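Long-range contacts in rifin (PDB 7JZK), which is a malaria-parasite variant surface antigen whose V2 domain, the part crystallised here, binds the LAIR1 ectodomain carried by antibody MGD21: residues I68-C76 against Q86-T94; G27-K36 against L49-Y58. All blocks are in the same frame, centred on the assembly; numbering follows the deposited sequence.

Contact 1 of 2, residues I68-C76 against Q86-T94; sequences IDTQMTASC and QAFCDVRKT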
# COMPACT_ATOMS: atom_id res chain seq x y z
N ILE B 68 -6.89 -4.05 6.84
CA ILE B 68 -6.23 -2.79 6.54
C ILE B 68 -5.12 -3.02 5.53
O ILE B 68 -4.96 -2.23 4.59
CB ILE B 68 -5.73 -2.13 7.84
CG1 ILE B 68 -6.91 -1.59 8.68
CG2 ILE B 68 -4.73 -1.01 7.52
CD1 ILE B 68 -6.53 -1.03 10.04
N ASP B 69 -4.37 -4.12 5.67
CA ASP B 69 -3.33 -4.47 4.71
C ASP B 69 -3.90 -4.66 3.33
O ASP B 69 -3.40 -4.12 2.35
CB ASP B 69 -2.60 -5.75 5.15
CG ASP B 69 -1.63 -6.28 4.09
OD1 ASP B 69 -2.07 -6.98 3.15
OD2 ASP B 69 -0.41 -6.06 4.18
N THR B 70 -4.98 -5.41 3.23
CA THR B 70 -5.57 -5.67 1.93
C THR B 70 -6.05 -4.37 1.29
O THR B 70 -5.79 -4.10 0.11
CB THR B 70 -6.74 -6.66 2.12
OG1 THR B 70 -6.24 -7.85 2.76
CG2 THR B 70 -7.31 -7.08 0.78
N GLN B 71 -6.65 -3.49 2.08
CA GLN B 71 -7.14 -2.18 1.57
C GLN B 71 -5.96 -1.30 1.15
O GLN B 71 -6.06 -0.67 0.10
CB GLN B 71 -8.03 -1.52 2.61
CG GLN B 71 -8.74 -0.27 2.14
CD GLN B 71 -9.94 0.00 3.01
OE1 GLN B 71 -10.82 -0.83 3.16
NE2 GLN B 71 -9.98 1.19 3.59
N MET B 72 -4.90 -1.25 1.95
CA MET B 72 -3.74 -0.43 1.61
C MET B 72 -3.10 -0.91 0.32
O MET B 72 -2.68 -0.10 -0.52
CB MET B 72 -2.71 -0.45 2.75
CG MET B 72 -1.48 0.43 2.53
SD MET B 72 -0.46 0.61 4.02
CE MET B 72 -1.58 1.70 4.93
N THR B 73 -2.98 -2.23 0.14
CA THR B 73 -2.43 -2.70 -1.13
C THR B 73 -3.36 -2.31 -2.28
O THR B 73 -2.89 -1.93 -3.37
CB THR B 73 -2.18 -4.21 -1.09
OG1 THR B 73 -1.22 -4.49 -0.07
CG2 THR B 73 -1.63 -4.72 -2.44
N ALA B 74 -4.67 -2.34 -2.05
CA ALA B 74 -5.60 -2.07 -3.15
C ALA B 74 -5.78 -0.58 -3.48
O ALA B 74 -6.11 -0.26 -4.63
CB ALA B 74 -6.97 -2.68 -2.83
N SER B 75 -5.59 0.33 -2.53
CA SER B 75 -5.93 1.73 -2.77
C SER B 75 -4.72 2.65 -2.91
O SER B 75 -4.90 3.87 -3.06
CB SER B 75 -6.88 2.26 -1.68
OG SER B 75 -6.49 1.86 -0.38
N CYS B 76 -3.50 2.12 -2.83
CA CYS B 76 -2.28 2.92 -2.91
C CYS B 76 -1.34 2.31 -3.93
O CYS B 76 -0.15 2.14 -3.68
CB CYS B 76 -1.58 2.99 -1.57
SG CYS B 76 -2.65 3.53 -0.26
N GLN B 86 -4.78 10.24 -0.05
CA GLN B 86 -3.31 10.21 0.11
C GLN B 86 -2.88 9.96 1.56
O GLN B 86 -1.87 9.30 1.74
CB GLN B 86 -2.74 11.49 -0.50
CG GLN B 86 -3.09 11.65 -1.97
CD GLN B 86 -1.97 11.17 -2.86
OE1 GLN B 86 -0.80 11.21 -2.48
NE2 GLN B 86 -2.31 10.74 -4.06
N ALA B 87 -3.58 10.48 2.55
CA ALA B 87 -3.18 10.36 3.96
C ALA B 87 -3.08 8.90 4.40
O ALA B 87 -2.20 8.59 5.20
CB ALA B 87 -4.14 11.11 4.81
N PHE B 88 -3.99 8.07 3.94
CA PHE B 88 -3.95 6.64 4.23
C PHE B 88 -2.68 6.01 3.66
O PHE B 88 -1.95 5.31 4.37
CB PHE B 88 -5.19 5.96 3.63
CG PHE B 88 -5.26 4.47 3.84
CD1 PHE B 88 -4.91 3.90 5.05
CD2 PHE B 88 -5.71 3.64 2.82
CE1 PHE B 88 -5.02 2.51 5.25
CE2 PHE B 88 -5.80 2.26 3.01
CZ PHE B 88 -5.45 1.70 4.22
N CYS B 89 -2.35 6.31 2.41
CA CYS B 89 -1.13 5.77 1.82
C CYS B 89 0.11 6.34 2.48
O CYS B 89 1.09 5.62 2.69
CB CYS B 89 -1.16 6.07 0.31
SG CYS B 89 -2.73 5.55 -0.44
N ASP B 90 0.03 7.58 2.95
CA ASP B 90 1.13 8.27 3.62
C ASP B 90 1.59 7.53 4.87
O ASP B 90 2.75 7.68 5.29
CB ASP B 90 0.69 9.71 3.95
CG ASP B 90 1.78 10.56 4.63
OD1 ASP B 90 1.77 10.68 5.87
OD2 ASP B 90 2.66 11.09 3.91
N VAL B 91 0.73 6.68 5.45
CA VAL B 91 1.08 5.89 6.62
C VAL B 91 2.25 4.95 6.33
O VAL B 91 3.03 4.62 7.23
CB VAL B 91 -0.15 5.11 7.12
CG1 VAL B 91 0.21 4.20 8.32
CG2 VAL B 91 -1.23 6.08 7.51
N ARG B 92 2.41 4.55 5.07
CA ARG B 92 3.57 3.73 4.71
C ARG B 92 4.87 4.43 5.07
O ARG B 92 5.88 3.77 5.35
CB ARG B 92 3.53 3.40 3.22
CG ARG B 92 2.63 2.25 2.90
CD ARG B 92 2.53 2.12 1.42
NE ARG B 92 1.78 0.93 1.05
CZ ARG B 92 1.41 0.69 -0.20
NH1 ARG B 92 1.72 1.57 -1.13
NH2 ARG B 92 0.73 -0.41 -0.50
N LYS B 93 4.89 5.76 5.03
CA LYS B 93 6.09 6.49 5.41
C LYS B 93 6.27 6.49 6.91
O LYS B 93 7.39 6.32 7.40
CB LYS B 93 6.02 7.91 4.86
CG LYS B 93 7.01 8.91 5.45
CD LYS B 93 6.45 9.70 6.66
CE LYS B 93 5.01 10.18 6.39
NZ LYS B 93 4.16 10.59 7.57
N THR B 94 5.18 6.55 7.66
CA THR B 94 5.27 6.48 9.11
C THR B 94 5.80 5.13 9.55
O THR B 94 6.68 5.04 10.40
CB THR B 94 3.89 6.75 9.70
OG1 THR B 94 3.36 7.98 9.15
CG2 THR B 94 3.97 6.87 11.21
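The disulfide between Cys76 and Cys89 staples the residue just after helix 61-75 to helix 86-94, a helical corner at the LAIR1-binding end of the V2 domain. Its two SG atoms lie 2.0 Å apart with a torsion of -79° about the S-S bond, and the short helix axes pass 10.1 Å from each other. Beside this link Phe88 acts as a knob in the hole formed by Ile68, Gln71, Met72 and Ser75. With CG anti to the backbone N (chi1 179°), its ring reaches across to the neighbouring helix. Met72 CE packs obliquely at 3.5 Å from Phe88 CE1, and Met72 SD makes an oblique Met-aromatic contact, 5.5 Å from the centroid of the Phe88 ring. Ser75 OG instead meets the ring edge in plane, 3.5 Å from Phe88 CE2. That hydroxyl is turned by its bond to Gln71 O (2.6 Å), an acceptor that Ser75 N uses as well. Phe39 and Ile41 also pack on Phe88, burying the knob further. Arg92, extended from CG to NE, slides past Met72 in the opposite direction, its NE 3.6 Å from Met72 CG. NH1 of Arg92 then donates to Cys76 O at 3.2 Å, in a bent bond (140°), while Cys76 CB lies over one guanidinium face. Gln108 accepts from NE, and on the LAIR1 chain Tyr43 O accepts from NH1 and Tyr45 forms a cation-pi pair with Arg92. Knob-into-hole packing locked by a disulfide thus shapes a helix-loop-helix corner whose arginine belongs to both the fold and the LAIR1 interface.

Contact 2 of 2, residues G27-K36 against L49-Y58; sequences GRNAIIGALK and LKSFFNSTSY. With NAG (2-acetamido-2-deoxy-beta-D-glucopyranose), chain E.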
# COMPACT_ATOMS: atom_id res chain seq x y z
N GLY B 27 -16.60 0.98 23.57
CA GLY B 27 -15.43 0.27 23.08
C GLY B 27 -15.29 0.38 21.57
O GLY B 27 -14.24 0.79 21.06
N ARG B 28 -16.37 0.09 20.84
CA ARG B 28 -16.32 0.23 19.39
C ARG B 28 -15.93 1.65 19.01
O ARG B 28 -15.10 1.85 18.12
CB ARG B 28 -17.68 -0.13 18.78
CG ARG B 28 -18.09 -1.57 18.99
CD ARG B 28 -19.60 -1.80 18.75
NE ARG B 28 -20.14 -1.58 17.41
CZ ARG B 28 -20.89 -2.47 16.77
NH1 ARG B 28 -21.16 -3.63 17.36
NH2 ARG B 28 -21.39 -2.22 15.56
N ASN B 29 -16.48 2.64 19.71
CA ASN B 29 -16.14 4.02 19.40
C ASN B 29 -14.66 4.29 19.63
O ASN B 29 -14.05 5.03 18.85
CB ASN B 29 -16.99 4.98 20.24
CG ASN B 29 -18.43 4.97 19.82
OD1 ASN B 29 -18.83 4.16 18.98
ND2 ASN B 29 -19.23 5.85 20.42
N ALA B 30 -14.07 3.69 20.67
CA ALA B 30 -12.65 3.92 20.92
C ALA B 30 -11.78 3.35 19.81
O ALA B 30 -10.86 4.01 19.32
CB ALA B 30 -12.26 3.33 22.27
N ILE B 31 -12.06 2.11 19.38
CA ILE B 31 -11.18 1.58 18.34
C ILE B 31 -11.44 2.28 17.02
O ILE B 31 -10.52 2.47 16.22
CB ILE B 31 -11.29 0.06 18.15
CG1 ILE B 31 -10.06 -0.44 17.39
CG2 ILE B 31 -12.49 -0.30 17.33
CD1 ILE B 31 -8.73 -0.03 18.00
N ILE B 32 -12.67 2.72 16.78
CA ILE B 32 -12.96 3.35 15.51
C ILE B 32 -12.25 4.68 15.45
O ILE B 32 -11.61 5.01 14.44
CB ILE B 32 -14.48 3.49 15.28
CG1 ILE B 32 -15.11 2.13 14.93
CG2 ILE B 32 -14.75 4.55 14.18
CD1 ILE B 32 -16.64 2.08 15.16
N GLY B 33 -12.35 5.47 16.51
CA GLY B 33 -11.62 6.72 16.54
C GLY B 33 -10.13 6.52 16.36
O GLY B 33 -9.49 7.29 15.65
N ALA B 34 -9.57 5.50 17.01
CA ALA B 34 -8.12 5.28 16.90
C ALA B 34 -7.71 4.93 15.46
O ALA B 34 -6.73 5.48 14.93
CB ALA B 34 -7.70 4.18 17.88
N LEU B 35 -8.50 4.08 14.78
CA LEU B 35 -8.19 3.72 13.40
C LEU B 35 -8.38 4.88 12.45
O LEU B 35 -7.56 5.10 11.54
CB LEU B 35 -9.10 2.59 12.96
CG LEU B 35 -8.93 1.33 13.78
CD1 LEU B 35 -9.99 0.38 13.28
CD2 LEU B 35 -7.53 0.82 13.57
N LYS B 36 -9.41 5.69 12.68
CA LYS B 36 -9.68 6.84 11.84
C LYS B 36 -8.59 7.89 11.99
O LYS B 36 -8.11 8.45 11.01
CB LYS B 36 -11.04 7.43 12.22
CG LYS B 36 -11.88 8.00 11.08
CD LYS B 36 -13.05 8.87 11.56
CE LYS B 36 -14.04 8.05 12.34
NZ LYS B 36 -14.19 6.69 11.78
N LEU B 49 -16.80 1.69 9.22
CA LEU B 49 -16.09 1.08 10.36
C LEU B 49 -17.11 0.71 11.43
O LEU B 49 -16.89 -0.30 12.11
CB LEU B 49 -15.11 2.12 10.90
CG LEU B 49 -13.64 1.73 10.93
CD1 LEU B 49 -13.24 1.05 9.65
CD2 LEU B 49 -12.77 2.96 11.16
N LYS B 50 -18.21 1.47 11.55
CA LYS B 50 -19.23 1.02 12.51
C LYS B 50 -19.88 -0.27 12.03
O LYS B 50 -20.07 -1.20 12.80
CB LYS B 50 -20.32 2.08 12.72
CG LYS B 50 -21.51 1.65 13.59
CD LYS B 50 -22.59 2.77 13.71
CE LYS B 50 -23.53 2.62 14.96
NZ LYS B 50 -22.76 2.65 16.27
N SER B 51 -20.19 -0.35 10.73
CA SER B 51 -20.72 -1.58 10.16
C SER B 51 -19.69 -2.70 10.19
O SER B 51 -20.03 -3.87 10.38
CB SER B 51 -21.17 -1.32 8.71
OG SER B 51 -21.35 -2.51 7.95
N PHE B 52 -18.42 -2.35 10.02
CA PHE B 52 -17.34 -3.33 10.04
C PHE B 52 -17.24 -4.01 11.39
O PHE B 52 -16.96 -5.20 11.48
CB PHE B 52 -16.01 -2.67 9.68
CG PHE B 52 -14.82 -3.59 9.80
CD1 PHE B 52 -14.16 -3.72 11.00
CD2 PHE B 52 -14.34 -4.29 8.71
CE1 PHE B 52 -13.06 -4.56 11.13
CE2 PHE B 52 -13.22 -5.14 8.83
CZ PHE B 52 -12.59 -5.26 10.04
N PHE B 53 -17.44 -3.25 12.47
CA PHE B 53 -17.35 -3.77 13.83
C PHE B 53 -18.64 -4.37 14.40
O PHE B 53 -18.69 -4.65 15.60
CB PHE B 53 -16.77 -2.72 14.77
CG PHE B 53 -15.29 -2.62 14.65
CD1 PHE B 53 -14.50 -3.64 15.12
CD2 PHE B 53 -14.67 -1.53 14.05
CE1 PHE B 53 -13.14 -3.60 15.01
CE2 PHE B 53 -13.28 -1.48 13.93
CZ PHE B 53 -12.52 -2.52 14.42
N ASN B 54 -19.68 -4.51 13.58
CA ASN B 54 -20.82 -5.32 14.03
C ASN B 54 -20.50 -6.81 13.93
O ASN B 54 -20.95 -7.58 14.79
CB ASN B 54 -22.07 -4.90 13.24
CG ASN B 54 -23.34 -5.57 13.73
OD1 ASN B 54 -23.33 -6.36 14.67
ND2 ASN B 54 -24.47 -5.22 13.10
N SER B 55 -19.69 -7.23 12.95
CA SER B 55 -19.38 -8.64 12.70
C SER B 55 -18.09 -9.14 13.33
O SER B 55 -17.97 -10.34 13.60
CB SER B 55 -19.30 -8.91 11.19
OG SER B 55 -18.60 -10.12 10.95
N THR B 56 -17.10 -8.28 13.53
CA THR B 56 -15.81 -8.68 14.07
C THR B 56 -15.51 -7.99 15.39
O THR B 56 -15.93 -6.85 15.63
CB THR B 56 -14.67 -8.41 13.09
OG1 THR B 56 -13.49 -8.06 13.83
CG2 THR B 56 -15.03 -7.29 12.19
N SER B 57 -14.74 -8.68 16.22
CA SER B 57 -14.48 -8.23 17.58
C SER B 57 -13.70 -6.92 17.58
O SER B 57 -12.93 -6.63 16.66
CB SER B 57 -13.70 -9.27 18.36
OG SER B 57 -13.00 -8.65 19.43
N TYR B 58 -13.90 -6.15 18.63
CA TYR B 58 -13.28 -4.84 18.78
C TYR B 58 -11.80 -4.92 19.13
O TYR B 58 -11.08 -3.92 18.99
CB TYR B 58 -14.08 -4.06 19.83
CG TYR B 58 -13.27 -3.14 20.71
CD1 TYR B 58 -12.74 -3.59 21.92
CD2 TYR B 58 -13.05 -1.84 20.35
CE1 TYR B 58 -11.99 -2.73 22.73
CE2 TYR B 58 -12.29 -0.99 21.14
CZ TYR B 58 -11.78 -1.42 22.33
OH TYR B 58 -11.04 -0.54 23.10
C1 NAG E . -15.19 -8.39 4.44
C2 NAG E . -16.18 -8.78 5.48
C3 NAG E . -16.55 -10.22 5.30
C4 NAG E . -17.02 -10.51 3.89
C5 NAG E . -16.16 -9.85 2.80
C6 NAG E . -16.90 -9.76 1.48
C7 NAG E . -16.16 -7.60 7.61
C8 NAG E . -15.56 -7.51 8.97
N2 NAG E . -15.68 -8.56 6.82
O3 NAG E . -17.57 -10.51 6.26
O4 NAG E . -16.82 -11.91 3.70
O5 NAG E . -15.78 -8.50 3.15
O6 NAG E . -16.05 -9.23 0.48
O7 NAG E . -17.01 -6.82 7.22
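Apolar side chains of Ile31, Ile32 and Leu35 close around Phe53 and Leu49, joining helix 13-39 to helix 49-55. The methyl CG2 of Ile31 sits over one face of the Phe53 ring, 3.9 Å from its centroid, in a CH-pi contact; the isoleucine turns it there by holding CG1 anti to the backbone N (chi1 -162°). Phe52 CD1 covers the opposite face, and Leu35 CD1 meets the ring edge in plane, 3.8 Å from Phe53 CE2. Ile32 slides along the same ring through CG1, and its CG2 comes to 3.9 Å from Leu49 CD2. Farther along, Gly27 CA stands over the Tyr58 ring, a CH-pi contact that remains doubtful because the two residues are modelled too close together.

The polar contacts centre on Arg28. Its chain turns about the CG-CD bond (chi3 64°) and lays the guanidinium against the backbone of Lys50 to Asn54. NH2 donates weakly to Lys50 O at 3.2 Å, a strongly bent bond (121°), and Phe53 O lies over one guanidinium face rather than accepting a well-directed bond.

Sugar packing forms the third group: the acetyl methyl C8 of the protein-linked glycan rests over the Phe52 ring, 3.3 Å from Phe52 CE2, and also touches Thr56 CG2 at 3.3 Å.

Apolar fit therefore holds the core between the helices, while Arg28 covers the neighbouring edge with one weak directed bond. The arginine probably adds a diffuse attraction between its positive charge and the carbonyls of Lys50 and Phe53, tempered by the like charge of the Lys50 side chain nearby.

From the N terminus, helix 13-39 runs into the small hairpin 43-44/47-48, and contact 2 closes this loop by folding helix 49-55 back onto helix 13-39. The chain continues through helix 61-75, and contact 1 closes a second loop, the irregular residues between Cys76 and Gln86, by fixing helix 86-94 across its end. The two closures follow in series, neither nested nor crossed, with centres about 18 Å apart on opposite sides of the chain's centre. They meet where Ile68 CD1 packs on Leu35 CD2 (4.1 Å). Helix 108-126 spans both, with Ile112 on Ile68 and Val120 on Ile31. LAIR1 reaches contact 1, whereas contact 2 touches no other protein chain of the assembly.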